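Local coordinates for alpha-1,3-glucanase (Bacillus circulans, PDB 5ZRU), which probably hydrolyses alpha-1,3-glucan as a glycoside hydrolase of family GH87, this chain being its catalytic unit, at residues M90-G102 with D152-Y166. Sequence-based numbering, arbitrary orientation.
Sequences MGLNGSLDVYVNG and DTIRIQKSGADSLEY. With PE5 (3,6,9,12,15,18,21,24-octaoxahexacosan-1-ol), chain C.
Asp97 with Gln157, and Tyr99 with Arg155, each trade a pair of backbone hydrogen bonds, and these four bonds zip strand 93-100 antiparallel to strand 153-157. The ladder runs on through Asn101 N to Thr153 O (2.9 Å). There the Asn101 amide turns back: OD1 accepts from Thr153 N, and ND2 points almost dead straight (178°) at Asp152 OD1, 2.9 Å away, from above the carboxylate plane. Asp152 OD2 takes Gln149 N.

At the other end the strands part and Tyr166 bridges the split. Its hydroxyl accepts from Ser95 N (3.0 Å) and donates to Asp162 OD2, which lies in the ring plane at a very short 2.5 Å. Lys158 NZ, also at the ring edge, donates to the carbonyl oxygens of Asp162 and Leu164, besides its salt bridge with Asp162 OD1. Gly94 CA sits 3.2 Å from Tyr166 OH, where a side chain would collide. Waters add further links, one joining Ser95 OG, Asp97 OD1 and Ser159 OG; Asp97 OD1 is also bonded to Thr107 OG1.

With CG anti to its carbonyl carbon (chi1 -77°), Leu96 lays CD2 over one face of the Tyr166 ring, 4.2 Å from the centroid, while CD1 meets Ile156 CG2 at 3.7 Å. Val98 splits its methyls, CG1 toward Ile154 and CG2 toward Ile156 CD1. A valine in place of Tyr166 would probably leave Ser95 N and Asp162 OD2 without their shared hydroxyl and Leu96 CD2 without its ring.

On the other face Tyr99 CE1 rests obliquely against Gln157 CB, and Arg155 NH1 holds Gln157 OE1 in the guanidinium plane while NE bonds Gln65 OE1 on strand 63-67. The pair forms neighbouring strands of a five-stranded antiparallel sheet whose Ile156 face packs on strand 166-174, consistent with a beta-sandwich of the galactose-binding type in catalytic domain D1.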
loop_
_atom_site.group_PDB
_atom_site.type_symbol
_atom_site.label_atom_id
_atom_site.label_comp_id
_atom_site.label_asym_id
_atom_site.label_seq_id
_atom_site.Cartn_x
_atom_site.Cartn_y
_atom_site.Cartn_z
ATOM N N MET A 90 4.911 17.998 13.665
ATOM C CA MET A 90 5.853 16.966 14.077
ATOM C C MET A 90 5.160 15.742 14.657
ATOM O O MET A 90 5.815 14.712 14.860
ATOM C CB MET A 90 6.847 17.519 15.102
ATOM C CG MET A 90 7.775 18.585 14.541
ATOM S SD MET A 90 8.784 17.929 13.189
ATOM C CE MET A 90 9.660 16.628 14.041
ATOM N N GLY A 91 3.864 15.827 14.936
ATOM C CA GLY A 91 3.132 14.729 15.526
ATOM C C GLY A 91 3.075 14.821 17.041
ATOM O O GLY A 91 3.790 15.589 17.690
ATOM N N LEU A 92 2.194 14.005 17.611
ATOM C CA LEU A 92 2.018 13.902 19.050
ATOM C C LEU A 92 2.231 12.457 19.481
ATOM O O LEU A 92 1.965 11.523 18.720
ATOM C CB LEU A 92 0.612 14.360 19.467
ATOM C CG LEU A 92 0.275 15.828 19.199
ATOM C CD1 LEU A 92 -1.213 16.054 19.411
ATOM C CD2 LEU A 92 1.107 16.728 20.114
ATOM N N ASN A 93 2.704 12.276 20.706
ATOM C CA ASN A 93 2.842 10.946 21.284
ATOM C C ASN A 93 1.738 10.712 22.305
ATOM O O ASN A 93 1.386 11.616 23.071
ATOM C CB ASN A 93 4.215 10.776 21.932
ATOM C CG ASN A 93 5.347 10.906 20.925
ATOM O OD1 ASN A 93 5.160 10.657 19.739
ATOM N ND2 ASN A 93 6.530 11.280 21.399
ATOM N N GLY A 94 1.205 9.505 22.316
ATOM C CA GLY A 94 0.085 9.166 23.173
ATOM C C GLY A 94 0.031 7.680 23.390
ATOM O O GLY A 94 1.064 6.990 23.317
ATOM N N SER A 95 -1.164 7.157 23.628
ATOM C CA SER A 95 -1.297 5.745 23.959
ATOM C C SER A 95 -2.769 5.376 24.007
ATOM O O SER A 95 -3.641 6.241 24.133
ATOM C CB SER A 95 -0.636 5.422 25.305
ATOM O OG SER A 95 -1.308 6.092 26.370
ATOM N N LEU A 96 -3.031 4.072 23.921
ATOM C CA LEU A 96 -4.330 3.500 24.248
ATOM C C LEU A 96 -4.097 2.235 25.065
ATOM O O LEU A 96 -3.059 1.587 24.933
ATOM C CB LEU A 96 -5.158 3.186 22.990
ATOM C CG LEU A 96 -5.829 4.371 22.284
ATOM C CD1 LEU A 96 -6.437 3.930 20.960
ATOM C CD2 LEU A 96 -6.909 5.020 23.162
ATOM N N ASP A 97 -5.066 1.895 25.913
ATOM C CA ASP A 97 -4.982 0.742 26.797
ATOM C C ASP A 97 -5.729 -0.444 26.198
ATOM O O ASP A 97 -6.737 -0.281 25.509
ATOM C CB ASP A 97 -5.570 1.062 28.178
ATOM C CG ASP A 97 -4.695 2.022 28.986
ATOM O OD1 ASP A 97 -3.534 2.246 28.602
ATOM O OD2 ASP A 97 -5.171 2.559 30.006
ATOM N N VAL A 98 -5.226 -1.645 26.479
ATOM C CA VAL A 98 -5.808 -2.895 25.998
ATOM C C VAL A 98 -6.226 -3.719 27.206
ATOM O O VAL A 98 -5.420 -3.934 28.118
ATOM C CB VAL A 98 -4.807 -3.684 25.133
ATOM C CG1 VAL A 98 -5.438 -4.983 24.607
ATOM C CG2 VAL A 98 -4.283 -2.812 23.990
ATOM N N TYR A 99 -7.483 -4.154 27.224
ATOM C CA TYR A 99 -8.000 -5.052 28.250
ATOM C C TYR A 99 -8.462 -6.343 27.596
ATOM O O TYR A 99 -9.029 -6.323 26.504
ATOM C CB TYR A 99 -9.182 -4.429 29.025
ATOM C CG TYR A 99 -8.825 -3.191 29.821
ATOM C CD1 TYR A 99 -8.702 -1.954 29.200
ATOM C CD2 TYR A 99 -8.629 -3.258 31.192
ATOM C CE1 TYR A 99 -8.380 -0.821 29.925
ATOM C CE2 TYR A 99 -8.311 -2.129 31.928
ATOM C CZ TYR A 99 -8.189 -0.916 31.288
ATOM O OH TYR A 99 -7.871 0.212 32.007
ATOM N N VAL A 100 -8.220 -7.467 28.263
ATOM C CA VAL A 100 -8.745 -8.756 27.828
ATOM C C VAL A 100 -9.609 -9.298 28.950
ATOM O O VAL A 100 -9.123 -9.493 30.070
ATOM C CB VAL A 100 -7.630 -9.745 27.471
ATOM C CG1 VAL A 100 -8.243 -11.056 26.998
ATOM C CG2 VAL A 100 -6.736 -9.154 26.397
ATOM N N ASN A 101 -10.886 -9.530 28.650
ATOM C CA ASN A 101 -11.837 -10.020 29.648
ATOM C C ASN A 101 -11.802 -9.152 30.903
ATOM O O ASN A 101 -11.934 -9.640 32.027
ATOM C CB ASN A 101 -11.559 -11.490 29.976
ATOM C CG ASN A 101 -11.698 -12.384 28.762
ATOM O OD1 ASN A 101 -12.611 -12.209 27.960
ATOM N ND2 ASN A 101 -10.795 -13.348 28.619
ATOM N N GLY A 102 -11.600 -7.845 30.703
ATOM C CA GLY A 102 -11.601 -6.883 31.786
ATOM C C GLY A 102 -10.271 -6.683 32.482
ATOM O O GLY A 102 -10.161 -5.780 33.319
ATOM N N ASP A 152 -13.205 -14.620 24.175
ATOM C CA ASP A 152 -12.495 -13.536 24.840
ATOM C C ASP A 152 -13.014 -12.200 24.331
ATOM O O ASP A 152 -13.425 -12.071 23.179
ATOM C CB ASP A 152 -10.988 -13.615 24.579
ATOM C CG ASP A 152 -10.293 -14.674 25.408
ATOM O OD1 ASP A 152 -10.900 -15.203 26.374
ATOM O OD2 ASP A 152 -9.129 -14.986 25.081
ATOM N N THR A 153 -12.994 -11.196 25.196
ATOM C CA THR A 153 -13.273 -9.833 24.775
ATOM C C THR A 153 -11.976 -9.044 24.829
ATOM O O THR A 153 -11.257 -9.100 25.829
ATOM C CB THR A 153 -14.335 -9.174 25.651
ATOM O OG1 THR A 153 -13.874 -9.138 27.006
ATOM C CG2 THR A 153 -15.638 -9.957 25.568
ATOM N N ILE A 154 -11.659 -8.343 23.747
ATOM C CA ILE A 154 -10.518 -7.438 23.726
ATOM C C ILE A 154 -11.068 -6.028 23.581
ATOM O O ILE A 154 -11.897 -5.754 22.699
ATOM C CB ILE A 154 -9.510 -7.800 22.617
ATOM C CG1 ILE A 154 -8.365 -6.770 22.575
ATOM C CG2 ILE A 154 -10.231 -7.984 21.281
ATOM C CD1 ILE A 154 -7.135 -7.214 21.743
ATOM N N ARG A 155 -10.674 -5.160 24.505
ATOM C CA ARG A 155 -11.177 -3.799 24.577
ATOM C C ARG A 155 -10.019 -2.848 24.350
ATOM O O ARG A 155 -8.947 -3.025 24.941
ATOM C CB ARG A 155 -11.834 -3.511 25.933
ATOM C CG ARG A 155 -12.179 -2.047 26.136
ATOM C CD ARG A 155 -12.733 -1.770 27.527
ATOM N NE ARG A 155 -13.974 -2.487 27.776
ATOM C CZ ARG A 155 -14.854 -2.143 28.713
ATOM N NH1 ARG A 155 -14.635 -1.080 29.479
ATOM N NH2 ARG A 155 -15.951 -2.857 28.877
ATOM N N ILE A 156 -10.234 -1.860 23.485
ATOM C CA ILE A 156 -9.319 -0.739 23.296
ATOM C C ILE A 156 -9.947 0.464 23.987
ATOM O O ILE A 156 -11.056 0.872 23.635
ATOM C CB ILE A 156 -9.082 -0.443 21.807
ATOM C CG1 ILE A 156 -8.672 -1.711 21.034
ATOM C CG2 ILE A 156 -8.053 0.667 21.652
ATOM C CD1 ILE A 156 -7.444 -2.423 21.586
ATOM N N GLN A 157 -9.250 1.046 24.957
ATOM C CA GLN A 157 -9.865 2.070 25.790
ATOM C C GLN A 157 -8.930 3.255 25.980
ATOM O O GLN A 157 -7.728 3.087 26.210
ATOM C CB GLN A 157 -10.271 1.479 27.154
ATOM C CG GLN A 157 -10.864 2.498 28.130
ATOM C CD GLN A 157 -11.519 1.840 29.330
ATOM O OE1 GLN A 157 -12.238 0.847 29.193
ATOM N NE2 GLN A 157 -11.270 2.385 30.515
ATOM N N LYS A 158 -9.490 4.460 25.887
ATOM C CA LYS A 158 -8.739 5.662 26.214
ATOM C C LYS A 158 -8.672 5.844 27.728
ATOM O O LYS A 158 -9.682 5.704 28.428
ATOM C CB LYS A 158 -9.381 6.881 25.559
ATOM C CG LYS A 158 -8.685 8.172 25.936
ATOM C CD LYS A 158 -9.317 9.383 25.273
ATOM C CE LYS A 158 -8.893 10.684 25.986
ATOM N NZ LYS A 158 -7.422 10.990 25.853
ATOM N N SER A 159 -7.487 6.166 28.231
ATOM C CA SER A 159 -7.261 6.311 29.659
ATOM C C SER A 159 -7.320 7.783 30.050
ATOM O O SER A 159 -7.710 8.647 29.256
ATOM C CB SER A 159 -5.910 5.701 30.043
ATOM O OG SER A 159 -4.844 6.552 29.639
ATOM N N GLY A 160 -6.905 8.081 31.289
ATOM C CA GLY A 160 -6.744 9.444 31.747
ATOM C C GLY A 160 -5.435 10.094 31.376
ATOM O O GLY A 160 -5.161 11.214 31.820
ATOM N N ALA A 161 -4.619 9.423 30.554
ATOM C CA ALA A 161 -3.268 9.903 30.269
ATOM C C ALA A 161 -3.256 11.285 29.617
ATOM O O ALA A 161 -2.400 12.117 29.937
ATOM C CB ALA A 161 -2.539 8.898 29.377
ATOM N N ASP A 162 -4.156 11.545 28.668
ATOM C CA ASP A 162 -4.057 12.800 27.926
ATOM C C ASP A 162 -5.447 13.269 27.508
ATOM O O ASP A 162 -6.451 12.616 27.790
ATOM C CB ASP A 162 -3.114 12.655 26.715
ATOM C CG ASP A 162 -3.612 11.642 25.683
ATOM O OD1 ASP A 162 -4.817 11.645 25.349
ATOM O OD2 ASP A 162 -2.783 10.847 25.185
ATOM N N SER A 163 -5.484 14.416 26.822
ATOM C CA SER A 163 -6.695 15.050 26.314
ATOM C C SER A 163 -7.011 14.687 24.871
ATOM O O SER A 163 -7.971 15.232 24.311
ATOM C CB SER A 163 -6.571 16.579 26.384
ATOM O OG SER A 163 -6.439 17.032 27.708
ATOM N N LEU A 164 -6.212 13.836 24.238
ATOM C CA LEU A 164 -6.335 13.644 22.801
ATOM C C LEU A 164 -7.512 12.739 22.482
ATOM O O LEU A 164 -7.784 11.772 23.201
ATOM C CB LEU A 164 -5.046 13.051 22.220
ATOM C CG LEU A 164 -3.742 13.783 22.521
ATOM C CD1 LEU A 164 -2.556 13.082 21.846
ATOM C CD2 LEU A 164 -3.821 15.244 22.105
ATOM N N GLU A 165 -8.216 13.055 21.396
ATOM C CA GLU A 165 -9.215 12.148 20.862
ATOM C C GLU A 165 -8.526 11.156 19.939
ATOM O O GLU A 165 -7.806 11.551 19.018
ATOM C CB GLU A 165 -10.315 12.896 20.107
ATOM C CG GLU A 165 -11.219 11.980 19.271
ATOM C CD GLU A 165 -12.489 12.667 18.770
ATOM O OE1 GLU A 165 -12.957 13.617 19.429
ATOM O OE2 GLU A 165 -13.028 12.252 17.717
ATOM N N TYR A 166 -8.737 9.878 20.201
ATOM C CA TYR A 166 -8.234 8.807 19.360
ATOM C C TYR A 166 -9.387 8.240 18.544
ATOM O O TYR A 166 -10.559 8.405 18.886
ATOM C CB TYR A 166 -7.600 7.703 20.221
ATOM C CG TYR A 166 -6.402 8.156 21.007
ATOM C CD1 TYR A 166 -6.553 8.780 22.236
ATOM C CD2 TYR A 166 -5.114 7.960 20.521
ATOM C CE1 TYR A 166 -5.454 9.204 22.954
ATOM C CE2 TYR A 166 -4.015 8.371 21.234
ATOM C CZ TYR A 166 -4.194 8.992 22.458
ATOM O OH TYR A 166 -3.099 9.410 23.170
HETATM C C48 PE5 C . 12.419 5.819 16.300
HETATM C C50 PE5 C . 11.221 6.382 15.526
HETATM O O1 PE5 C . 10.484 7.250 16.345
HETATM C C1 PE5 C . 9.401 7.880 15.716
HETATM C C2 PE5 C . 8.549 8.643 16.733
HETATM O O2 PE5 C . 7.965 7.742 17.631
HETATM C C3 PE5 C . 7.275 8.314 18.706
HETATM C C4 PE5 C . 6.753 7.207 19.631
HETATM O O3 PE5 C . 5.946 6.318 18.906
HETATM C C5 PE5 C . 5.324 5.297 19.639
HETATM C C6 PE5 C . 5.518 3.940 18.947
HETATM O O4 PE5 C . 4.508 3.676 18.006
HETATM C C7 PE5 C . 4.925 3.069 16.810
HETATM C C8 PE5 C . 5.737 1.805 17.104
HETATM O O5 PE5 C . 6.430 1.424 15.958
HETATM C C9 PE5 C . 7.412 0.443 16.162
HETATM C C10 PE5 C . 6.897 -0.882 15.617
HETATM O O6 PE5 C . 6.975 -1.853 16.617
HETATM C C11 PE5 C . 6.137 -2.956 16.427
HETATM C C12 PE5 C . 6.080 -3.795 17.696
HETATM O O7 PE5 C . 6.591 -5.051 17.371
HETATM C C13 PE5 C . 5.924 -6.132 17.954
HETATM C C14 PE5 C . 6.902 -7.300 18.051
HETATM O O8 PE5 C . 8.172 -6.785 18.333
HETATM C C15 PE5 C . 9.216 -7.721 18.390
HETATM C C16 PE5 C . 9.805 -7.742 19.807
HETATM O O52 PE5 C . 11.059 -7.119 19.836
HETATM O O HOH W 1 -0.298 12.293 24.873
HETATM O O HOH W 2 -5.037 6.796 26.383
HETATM O O HOH W 3 -3.242 5.040 27.914
HETATM O O HOH W 4 -1.098 8.908 26.453
HETATM O O HOH W 5 -11.939 -6.603 27.943
#